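Local structure of Abbfa_003403 (Acinetobacter baumannii, 4ZXH) at residues 977-982 with 1036-1041. The protein probably assembles a peptide product as a four-domain nonribosomal peptide synthetase, with condensation, adenylation, peptidyl carrier and thioesterase domains on one chain. Numbering follows the deposited sequence.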
ATOM      1  N   PRO A 977      -6.018  -7.162  30.616  1.00 30.62           N
ATOM      2  CA  PRO A 977      -7.052  -8.161  30.293  1.00 27.88           C
ATOM      3  C   PRO A 977      -7.438  -8.281  28.794  1.00 30.95           C
ATOM      4  O   PRO A 977      -7.762  -9.371  28.332  1.00 33.13           O
ATOM      5  CB  PRO A 977      -8.251  -7.680  31.121  1.00 23.42           C
ATOM      6  CG  PRO A 977      -7.622  -7.074  32.350  1.00 24.28           C
ATOM      7  CD  PRO A 977      -6.359  -6.402  31.839  1.00 34.54           C
ATOM      8  N   ILE A 978      -7.425  -7.185  28.049  1.00 25.85           N
ATOM      9  CA  ILE A 978      -7.779  -7.260  26.641  1.00 23.93           C
ATOM     10  C   ILE A 978      -6.737  -8.061  25.861  1.00 27.11           C
ATOM     11  O   ILE A 978      -7.069  -8.928  25.055  1.00 30.50           O
ATOM     12  CB  ILE A 978      -7.916  -5.859  26.023  1.00 31.50           C
ATOM     13  CG1 ILE A 978      -9.257  -5.213  26.412  1.00 23.01           C
ATOM     14  CG2 ILE A 978      -7.746  -5.921  24.519  1.00 19.06           C
ATOM     15  CD1 ILE A 978      -9.418  -3.799  25.894  1.00 22.17           C
ATOM     16  N   GLU A 979      -5.466  -7.799  26.107  1.00 23.05           N
ATOM     17  CA  GLU A 979      -4.460  -8.538  25.365  1.00 20.88           C
ATOM     18  C   GLU A 979      -4.408 -10.006  25.833  1.00 27.69           C
ATOM     19  O   GLU A 979      -4.128 -10.893  25.027  1.00 29.67           O
ATOM     20  CB  GLU A 979      -3.094  -7.856  25.484  1.00 19.26           C
ATOM     21  CG  GLU A 979      -3.081  -6.436  24.922  1.00 22.00           C
ATOM     22  CD  GLU A 979      -1.747  -5.745  25.091  1.00 26.63           C
ATOM     23  OE1 GLU A 979      -0.875  -6.275  25.816  1.00 29.21           O
ATOM     24  OE2 GLU A 979      -1.573  -4.661  24.499  1.00 37.19           O
ATOM     25  N   ILE A 980      -4.710 -10.275  27.107  1.00 24.51           N
ATOM     26  CA  ILE A 980      -4.792 -11.663  27.575  1.00 28.35           C
ATOM     27  C   ILE A 980      -5.881 -12.447  26.826  1.00 30.13           C
ATOM     28  O   ILE A 980      -5.631 -13.556  26.353  1.00 33.70           O
ATOM     29  CB  ILE A 980      -5.038 -11.739  29.096  1.00 19.84           C
ATOM     30  CG1 ILE A 980      -3.788 -11.241  29.826  1.00 20.93           C
ATOM     31  CG2 ILE A 980      -5.347 -13.156  29.516  1.00 20.65           C
ATOM     32  CD1 ILE A 980      -3.916 -11.204  31.344  1.00 21.49           C
ATOM     33  N   GLU A 981      -7.065 -11.852  26.669  1.00 24.70           N
ATOM     34  CA  GLU A 981      -8.157 -12.507  25.956  1.00 32.68           C
ATOM     35  C   GLU A 981      -7.857 -12.717  24.458  1.00 38.46           C
ATOM     36  O   GLU A 981      -8.206 -13.749  23.890  1.00 37.69           O
ATOM     37  CB  GLU A 981      -9.450 -11.709  26.111  1.00 37.81           C
ATOM     38  CG  GLU A 981     -10.628 -12.318  25.370  1.00 51.86           C
ATOM     39  CD  GLU A 981     -11.586 -13.092  26.268  1.00 65.65           C
ATOM     40  OE1 GLU A 981     -11.835 -12.642  27.412  1.00 68.81           O
ATOM     41  OE2 GLU A 981     -12.085 -14.156  25.821  1.00 71.96           O
ATOM     42  N   LEU A 982      -7.213 -11.753  23.813  1.00 38.75           N
ATOM     43  CA  LEU A 982      -6.871 -11.921  22.402  1.00 29.44           C
ATOM     44  C   LEU A 982      -5.774 -12.970  22.212  1.00 30.66           C
ATOM     45  O   LEU A 982      -5.826 -13.752  21.270  1.00 36.50           O
ATOM     46  CB  LEU A 982      -6.437 -10.593  21.782  1.00 25.50           C
ATOM     47  CG  LEU A 982      -7.523  -9.512  21.749  1.00 30.12           C
ATOM     48  CD1 LEU A 982      -6.950  -8.137  21.337  1.00 22.75           C
ATOM     49  CD2 LEU A 982      -8.669  -9.955  20.833  1.00 29.31           C
ATOM     50  N   THR A1036      -2.370  -7.944  14.531  1.00 26.44           N
ATOM     51  CA  THR A1036      -1.634  -8.397  15.706  1.00 23.48           C
ATOM     52  C   THR A1036      -2.476  -8.156  16.937  1.00 25.35           C
ATOM     53  O   THR A1036      -3.406  -7.354  16.895  1.00 28.31           O
ATOM     54  CB  THR A1036      -0.316  -7.669  15.887  1.00 27.33           C
ATOM     55  OG1 THR A1036      -0.591  -6.307  16.247  1.00 33.65           O
ATOM     56  CG2 THR A1036       0.538  -7.752  14.611  1.00 19.36           C
ATOM     57  N   VAL A1037      -2.153  -8.830  18.040  1.00 30.08           N
ATOM     58  CA  VAL A1037      -2.917  -8.629  19.270  1.00 25.26           C
ATOM     59  C   VAL A1037      -2.756  -7.192  19.762  1.00 31.84           C
ATOM     60  O   VAL A1037      -3.721  -6.569  20.209  1.00 28.44           O
ATOM     61  CB  VAL A1037      -2.492  -9.595  20.367  1.00 27.02           C
ATOM     62  CG1 VAL A1037      -3.163  -9.224  21.670  1.00 26.70           C
ATOM     63  CG2 VAL A1037      -2.855 -11.011  19.972  1.00 28.72           C
ATOM     64  N   GLU A1038      -1.546  -6.647  19.642  1.00 27.51           N
ATOM     65  CA  GLU A1038      -1.336  -5.278  20.090  1.00 24.58           C
ATOM     66  C   GLU A1038      -2.273  -4.319  19.370  1.00 24.65           C
ATOM     67  O   GLU A1038      -2.994  -3.538  20.009  1.00 23.33           O
ATOM     68  CB  GLU A1038       0.103  -4.824  19.872  1.00 22.14           C
ATOM     69  CG  GLU A1038       0.430  -3.540  20.648  1.00 30.31           C
ATOM     70  CD  GLU A1038       1.434  -2.655  19.942  1.00 41.42           C
ATOM     71  OE1 GLU A1038       1.397  -2.598  18.695  1.00 55.56           O
ATOM     72  OE2 GLU A1038       2.273  -2.033  20.627  1.00 40.68           O
ATOM     73  N   ARG A1039      -2.251  -4.383  18.037  1.00 21.19           N
ATOM     74  CA  ARG A1039      -2.946  -3.400  17.231  1.00 25.10           C
ATOM     75  C   ARG A1039      -4.458  -3.531  17.386  1.00 25.97           C
ATOM     76  O   ARG A1039      -5.171  -2.530  17.459  1.00 27.24           O
ATOM     77  CB  ARG A1039      -2.528  -3.528  15.766  1.00 28.32           C
ATOM     78  CG  ARG A1039      -1.217  -2.820  15.507  1.00 31.50           C
ATOM     79  CD  ARG A1039      -0.557  -3.160  14.170  1.00 31.77           C
ATOM     80  NE  ARG A1039      -1.379  -2.950  12.971  1.00 38.05           N
ATOM     81  CZ  ARG A1039      -1.956  -1.802  12.632  1.00 44.27           C
ATOM     82  NH1 ARG A1039      -1.866  -0.720  13.404  1.00 54.04           N
ATOM     83  NH2 ARG A1039      -2.655  -1.738  11.518  1.00 39.72           N
ATOM     84  N   LEU A1040      -4.942  -4.764  17.451  1.00 21.53           N
ATOM     85  CA  LEU A1040      -6.375  -5.004  17.571  1.00 21.53           C
ATOM     86  C   LEU A1040      -6.823  -4.600  18.959  1.00 27.31           C
ATOM     87  O   LEU A1040      -7.910  -4.071  19.140  1.00 37.25           O
ATOM     88  CB  LEU A1040      -6.692  -6.475  17.290  1.00 20.95           C
ATOM     89  CG  LEU A1040      -8.129  -6.996  17.366  1.00 25.35           C
ATOM     90  CD1 LEU A1040      -9.047  -6.336  16.346  1.00 18.24           C
ATOM     91  CD2 LEU A1040      -8.077  -8.494  17.150  1.00 24.76           C
ATOM     92  N   GLY A1041      -5.954  -4.842  19.935  1.00 29.48           N
ATOM     93  CA  GLY A1041      -6.213  -4.499  21.320  1.00 21.99           C
ATOM     94  C   GLY A1041      -6.360  -3.002  21.510  1.00 33.30           C
ATOM     95  O   GLY A1041      -7.200  -2.581  22.296  1.00 43.70           O
TER
HETATM   96  O   HOH W   1      -3.031  -3.202  22.776  1.00 21.13           O
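Leu982 and Val1037 meet where the first and last helices of the peptidyl carrier domain, a four-helix bundle, pack against each other. The two short helical segments run more antiparallel than parallel, with 127° between their N-to-C directions and their axes 9.5 Å apart at closest approach. The middle of the interface is apolar: Leu982 CB lies 3.6 Å from Val1037 CG1, with CG2 of the same valine only slightly farther off, so the leucine stem faces both methyls of the valine fork. With CG1 anti to the backbone N (chi1 172°), that branch points across to the other helix, where it meets Leu982 CB and also borders Glu979 CB. Beyond its stem, Leu982 splits its two methyls between different partners. CD2 reaches Leu1040 CD2 at 4.0 Å, the two side chains crossing obliquely, while CD1 rests on the backbone of Gly1041, 3.7 Å from its CA. Ile978 covers the same glycine with its CG2 branch, 3.8 Å from Gly1041 CA, which places methyls of two residues directly against main chain and is consistent with the close approach of Glu979 and Gly1041, their CA atoms 6.0 Å apart. Helix 1008-1022 adds Leu1018 and Phe1022 to the surroundings of Leu982, extending the bundle core. At the polar margin, the extended chain of Glu979 carries its carboxylate toward the helix of Gly1041, but its salt bridge is with Arg975, just before its own helix. A water links the two segments, donating to Glu979 OE2 at 2.7 Å and to Glu1038 O at 2.8 Å.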